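Local coordinates for protein transport protein SEC16 (PDB 3MZK) that helps initiate assembly of the COPII coat that forms cargo-carrying transport vesicles at the endoplasmic reticulum, and also takes part in autophagy, at residues E337-I342 with K350-I355; K377-L382 with S404-R409. All coordinates share one frame; numbering follows the deposited sequence.

Interaction 1 of 2, residues E337-I342 with K350-I355; sequences EIYEYI and KGFSSI
Glu340, on helix 330-344, reaches across to Gly351, Phe352 and Ile355 in the loop that leads to helix 356-368. Its CB rests against the Phe352 ring, 3.8 Å from CD2, and CG touches that same ring carbon. The ring's edge is turned to the helix backbone, with CE2 3.7 Å from Glu340 CA close to the ring plane. With CG anti to the backbone N (chi1 -178°) and the chain extended beyond it, the carboxylate is carried out to the loop; the Glu340 and Phe352 side chains run past each other in opposite directions, with carboxylate and ring planes 7° apart. CD then meets the methyl CD1 of Ile355 at 4.0 Å. At the tip the oxygens divide the work. OE2 accepts the N-H of Phe352 on its anti lone pair, with N to OE2 3.3 Å and an N-H...O angle of 149°; a water donates to the same OE2 and to Phe352 O, tying the carboxylate to both polar ends of one loop residue. OE1 forms a salt bridge with Lys359 of the next helix. Tyr339 adds an oblique apolar contact, CD2 to Phe352 CE2 at 4.3 Å. Replacing Glu340 by an alanine would probably leave Lys359 without this counter-charge and Phe352 N without its acceptor. The contact therefore combines an aliphatic stem packed on an aromatic ring with an anionic tip linking loop and following helix within the Sec23-binding region.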
loop_
_atom_site.group_PDB
_atom_site.type_symbol
_atom_site.label_atom_id
_atom_site.label_comp_id
_atom_site.label_asym_id
_atom_site.label_seq_id
_atom_site.Cartn_x
_atom_site.Cartn_y
_atom_site.Cartn_z
ATOM N N GLU B 337 -3.209 19.885 29.042
ATOM C CA GLU B 337 -4.472 19.227 29.375
ATOM C C GLU B 337 -5.496 19.328 28.246
ATOM O O GLU B 337 -6.249 18.388 27.994
ATOM C CB GLU B 337 -5.060 19.755 30.683
ATOM C CG GLU B 337 -6.325 19.021 31.085
ATOM C CD GLU B 337 -6.722 19.274 32.521
ATOM O OE1 GLU B 337 -5.950 19.933 33.249
ATOM O OE2 GLU B 337 -7.809 18.803 32.919
ATOM N N ILE B 338 -5.517 20.470 27.569
ATOM C CA ILE B 338 -6.379 20.653 26.405
ATOM C C ILE B 338 -5.986 19.704 25.271
ATOM O O ILE B 338 -6.841 19.051 24.661
ATOM C CB ILE B 338 -6.333 22.106 25.904
ATOM C CG1 ILE B 338 -6.989 23.029 26.936
ATOM C CG2 ILE B 338 -7.010 22.226 24.540
ATOM C CD1 ILE B 338 -6.898 24.504 26.608
ATOM N N TYR B 339 -4.686 19.627 25.001
ATOM C CA TYR B 339 -4.161 18.717 23.992
ATOM C C TYR B 339 -4.557 17.284 24.329
ATOM O O TYR B 339 -4.854 16.491 23.438
ATOM C CB TYR B 339 -2.641 18.853 23.909
ATOM C CG TYR B 339 -1.998 18.154 22.736
ATOM C CD1 TYR B 339 -2.414 18.413 21.433
ATOM C CD2 TYR B 339 -0.949 17.257 22.925
ATOM C CE1 TYR B 339 -1.818 17.781 20.346
ATOM C CE2 TYR B 339 -0.345 16.621 21.847
ATOM C CZ TYR B 339 -0.785 16.889 20.561
ATOM O OH TYR B 339 -0.194 16.263 19.488
ATOM N N GLU B 340 -4.578 16.958 25.616
ATOM C CA GLU B 340 -4.982 15.622 26.043
ATOM C C GLU B 340 -6.462 15.395 25.774
ATOM O O GLU B 340 -6.860 14.346 25.261
ATOM C CB GLU B 340 -4.692 15.418 27.527
ATOM C CG GLU B 340 -5.033 14.031 28.036
ATOM C CD GLU B 340 -4.878 13.915 29.539
ATOM O OE1 GLU B 340 -5.378 14.810 30.254
ATOM O OE2 GLU B 340 -4.253 12.938 30.006
ATOM N N TYR B 341 -7.277 16.385 26.126
ATOM C CA TYR B 341 -8.712 16.302 25.895
ATOM C C TYR B 341 -9.007 16.023 24.425
ATOM O O TYR B 341 -9.890 15.234 24.106
ATOM C CB TYR B 341 -9.403 17.589 26.342
ATOM C CG TYR B 341 -10.909 17.553 26.215
ATOM C CD1 TYR B 341 -11.673 16.750 27.051
ATOM C CD2 TYR B 341 -11.568 18.326 25.262
ATOM C CE1 TYR B 341 -13.051 16.712 26.942
ATOM C CE2 TYR B 341 -12.947 18.298 25.147
ATOM C CZ TYR B 341 -13.682 17.488 25.991
ATOM O OH TYR B 341 -15.052 17.450 25.886
ATOM N N ILE B 342 -8.261 16.671 23.537
ATOM C CA ILE B 342 -8.457 16.495 22.100
ATOM C C ILE B 342 -8.229 15.041 21.676
ATOM O O ILE B 342 -8.999 14.483 20.891
ATOM C CB ILE B 342 -7.548 17.444 21.295
ATOM C CG1 ILE B 342 -7.992 18.894 21.495
ATOM C CG2 ILE B 342 -7.571 17.091 19.826
ATOM C CD1 ILE B 342 -7.020 19.905 20.946
ATOM N N LYS B 350 -6.261 6.558 26.135
ATOM C CA LYS B 350 -6.341 6.369 27.582
ATOM C C LYS B 350 -5.727 7.520 28.384
ATOM O O LYS B 350 -5.937 7.616 29.592
ATOM C CB LYS B 350 -5.679 5.048 27.985
ATOM N N GLY B 351 -4.966 8.385 27.717
ATOM C CA GLY B 351 -4.392 9.552 28.369
ATOM C C GLY B 351 -2.875 9.536 28.413
ATOM O O GLY B 351 -2.258 8.481 28.262
ATOM N N PHE B 352 -2.272 10.706 28.617
ATOM C CA PHE B 352 -0.817 10.809 28.727
ATOM C C PHE B 352 -0.348 10.684 30.180
ATOM O O PHE B 352 -0.498 11.612 30.976
ATOM C CB PHE B 352 -0.308 12.135 28.149
ATOM C CG PHE B 352 -0.746 12.399 26.740
ATOM C CD1 PHE B 352 -0.307 11.599 25.701
ATOM C CD2 PHE B 352 -1.582 13.469 26.449
ATOM C CE1 PHE B 352 -0.711 11.846 24.391
ATOM C CE2 PHE B 352 -1.986 13.724 25.144
ATOM C CZ PHE B 352 -1.548 12.909 24.115
ATOM N N SER B 353 0.222 9.536 30.518
ATOM C CA SER B 353 0.804 9.332 31.835
ATOM C C SER B 353 1.878 10.374 32.125
ATOM O O SER B 353 2.017 10.837 33.258
ATOM C CB SER B 353 1.412 7.935 31.927
ATOM O OG SER B 353 0.420 6.946 31.745
ATOM N N SER B 354 2.635 10.742 31.098
ATOM C CA SER B 354 3.784 11.619 31.283
ATOM C C SER B 354 3.416 12.975 31.884
ATOM O O SER B 354 4.280 13.671 32.413
ATOM C CB SER B 354 4.534 11.815 29.964
ATOM O OG SER B 354 3.720 12.476 29.016
ATOM N N ILE B 355 2.141 13.348 31.808
ATOM C CA ILE B 355 1.720 14.652 32.306
ATOM C C ILE B 355 0.951 14.597 33.629
ATOM O O ILE B 355 0.552 15.635 34.161
ATOM C CB ILE B 355 0.887 15.443 31.268
ATOM C CG1 ILE B 355 -0.521 14.864 31.145
ATOM C CG2 ILE B 355 1.595 15.477 29.929
ATOM C CD1 ILE B 355 -1.508 15.820 30.538
HETATM O O HOH W 1 -2.878 12.379 32.400
#

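Interaction 2 of 2, residues K377-L382 with S404-R409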
loop_
_atom_site.group_PDB
_atom_site.type_symbol
_atom_site.label_atom_id
_atom_site.label_comp_id
_atom_site.label_asym_id
_atom_site.label_seq_id
_atom_site.Cartn_x
_atom_site.Cartn_y
_atom_site.Cartn_z
ATOM N N LYS B 377 -11.410 19.101 43.210
ATOM C CA LYS B 377 -11.938 18.602 41.941
ATOM C C LYS B 377 -10.852 17.853 41.189
ATOM O O LYS B 377 -11.121 16.857 40.528
ATOM C CB LYS B 377 -12.486 19.738 41.074
ATOM C CG LYS B 377 -13.908 20.161 41.410
ATOM C CD LYS B 377 -14.447 21.141 40.378
ATOM C CE LYS B 377 -15.910 21.460 40.629
ATOM N NZ LYS B 377 -16.475 22.315 39.549
ATOM N N TYR B 378 -9.618 18.338 41.307
ATOM C CA TYR B 378 -8.473 17.712 40.651
ATOM C C TYR B 378 -7.950 16.491 41.398
ATOM O O TYR B 378 -7.790 15.423 40.813
ATOM C CB TYR B 378 -7.347 18.722 40.441
ATOM C CG TYR B 378 -7.398 19.398 39.094
ATOM C CD1 TYR B 378 -6.702 18.877 38.008
ATOM C CD2 TYR B 378 -8.158 20.542 38.898
ATOM C CE1 TYR B 378 -6.755 19.488 36.767
ATOM C CE2 TYR B 378 -8.216 21.159 37.663
ATOM C CZ TYR B 378 -7.515 20.630 36.602
ATOM O OH TYR B 378 -7.575 21.249 35.371
ATOM N N THR B 379 -7.683 16.647 42.689
ATOM C CA THR B 379 -7.184 15.530 43.484
ATOM C C THR B 379 -8.126 14.327 43.396
ATOM O O THR B 379 -7.682 13.188 43.262
ATOM C CB THR B 379 -6.949 15.922 44.963
ATOM O OG1 THR B 379 -8.203 16.143 45.619
ATOM C CG2 THR B 379 -6.091 17.175 45.051
ATOM N N ASP B 380 -9.427 14.585 43.455
ATOM C CA ASP B 380 -10.413 13.517 43.340
ATOM C C ASP B 380 -10.342 12.825 41.980
ATOM O O ASP B 380 -10.201 11.601 41.901
ATOM C CB ASP B 380 -11.820 14.053 43.599
ATOM C CG ASP B 380 -12.115 14.212 45.080
ATOM O OD1 ASP B 380 -11.189 14.046 45.902
ATOM O OD2 ASP B 380 -13.277 14.510 45.423
ATOM N N TYR B 381 -10.437 13.610 40.913
ATOM C CA TYR B 381 -10.340 13.058 39.572
ATOM C C TYR B 381 -9.030 12.306 39.390
ATOM O O TYR B 381 -9.004 11.215 38.816
ATOM C CB TYR B 381 -10.457 14.159 38.518
ATOM C CG TYR B 381 -10.072 13.701 37.129
ATOM C CD1 TYR B 381 -10.928 12.911 36.370
ATOM C CD2 TYR B 381 -8.849 14.058 36.578
ATOM C CE1 TYR B 381 -10.573 12.489 35.101
ATOM C CE2 TYR B 381 -8.484 13.642 35.310
ATOM C CZ TYR B 381 -9.350 12.858 34.578
ATOM O OH TYR B 381 -8.990 12.445 33.313
ATOM N N LEU B 382 -7.945 12.892 39.885
ATOM C CA LEU B 382 -6.623 12.306 39.713
ATOM C C LEU B 382 -6.494 10.997 40.475
ATOM O O LEU B 382 -5.753 10.107 40.063
ATOM C CB LEU B 382 -5.537 13.288 40.142
ATOM C CG LEU B 382 -5.333 14.480 39.204
ATOM C CD1 LEU B 382 -4.399 15.512 39.819
ATOM C CD2 LEU B 382 -4.810 14.005 37.856
ATOM N N SER B 404 -1.304 12.349 47.640
ATOM C CA SER B 404 -1.745 12.404 49.032
ATOM C C SER B 404 -1.313 13.698 49.713
ATOM O O SER B 404 -2.104 14.332 50.415
ATOM C CB SER B 404 -1.217 11.207 49.822
ATOM O OG SER B 404 -1.917 10.028 49.474
ATOM N N GLU B 405 -0.057 14.083 49.504
ATOM C CA GLU B 405 0.490 15.279 50.124
ATOM C C GLU B 405 -0.329 16.507 49.743
ATOM O O GLU B 405 -0.727 17.287 50.607
ATOM C CB GLU B 405 1.954 15.477 49.726
ATOM C CG GLU B 405 2.658 16.590 50.492
ATOM C CD GLU B 405 2.742 16.304 51.980
ATOM O OE1 GLU B 405 2.475 15.150 52.380
ATOM O OE2 GLU B 405 3.073 17.232 52.753
ATOM N N VAL B 406 -0.578 16.671 48.447
ATOM C CA VAL B 406 -1.364 17.797 47.963
ATOM C C VAL B 406 -2.787 17.717 48.496
ATOM O O VAL B 406 -3.355 18.713 48.940
ATOM C CB VAL B 406 -1.398 17.844 46.436
ATOM C CG1 VAL B 406 -2.244 19.012 45.968
ATOM C CG2 VAL B 406 0.013 17.940 45.883
ATOM N N ALA B 407 -3.360 16.520 48.455
ATOM C CA ALA B 407 -4.715 16.319 48.945
ATOM C C ALA B 407 -4.808 16.718 50.414
ATOM O O ALA B 407 -5.730 17.424 50.807
ATOM C CB ALA B 407 -5.149 14.880 48.746
ATOM N N SER B 408 -3.848 16.270 51.216
ATOM C CA SER B 408 -3.805 16.633 52.631
ATOM C C SER B 408 -3.807 18.148 52.808
ATOM O O SER B 408 -4.575 18.690 53.602
ATOM C CB SER B 408 -2.567 16.038 53.308
ATOM O OG SER B 408 -2.608 14.624 53.306
ATOM N N ARG B 409 -2.940 18.824 52.062
ATOM C CA ARG B 409 -2.792 20.271 52.158
ATOM C C ARG B 409 -4.090 21.022 51.868
ATOM O O ARG B 409 -4.278 22.150 52.321
ATOM C CB ARG B 409 -1.675 20.755 51.230
ATOM C CG ARG B 409 -0.282 20.640 51.829
ATOM C CD ARG B 409 0.797 20.643 50.764
ATOM N NE ARG B 409 0.629 21.740 49.822
ATOM C CZ ARG B 409 1.226 21.798 48.638
ATOM N NH1 ARG B 409 2.033 20.819 48.252
ATOM N NH2 ARG B 409 1.014 22.834 47.838
#
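Thr379 of helix 372-387 meets Val406 and Ala407 of helix 394-409, and the backbones come nearest at this point, with Thr379 CA 6.0 Å from Ala407 CA. Taken in order, residues of 377-382 face several neighbours. Tyr378 meets helix 356-368, where its ring stands edge-to-face with His362. Thr379 comes next and carries the contact: its CB points at the partner helix, and the methyl CG2 lies 4.2 Å from Ala407 CA and 4.4 Å from Val406 CG1. The branches of Thr379 have separate roles, since chi1 of 70° accompanies an OG1 hydrogen-bonded to Thr376 O, one turn back in its own helix, while CG2 faces across. Further on, Leu382 touches Lys359 of helix 356-368, and Val406 on the opposing helix leans on Ile360 of that same helix. Within 404-409, Ser408 OG donates to Ser404 O from 2.9 Å, above the carbonyl plane, beside the routine helical bond from Ser408 N. The helices are thus joined by small apolar groups in van der Waals contact, and the hydroxyls of Thr379 and Ser408 are engaged by carbonyls of their own helices.

Overall arrangement
Interactions 1 and 2 follow one another along the chain within the Sec23-binding range, their centres about 18 Å apart. Both involve mainly buried residues, but interaction 1 lies nearer the chain's middle, its centre about 15 Å away against about 31 Å for interaction 2. The first joins a helix to the loop after it and buries 239 Å², mixing aromatic packing, a hydrogen bond and a bridging water; the second is a small apolar helix-helix contact of 87 Å². Helix 356-368 borders both, and a probable hydrogen bond between Glu337 OE1 and Tyr378 OH, 3.0 Å apart, connects them. Another protein chain reaches Glu405 and Arg409 at interaction 2, whereas none touches interaction 1.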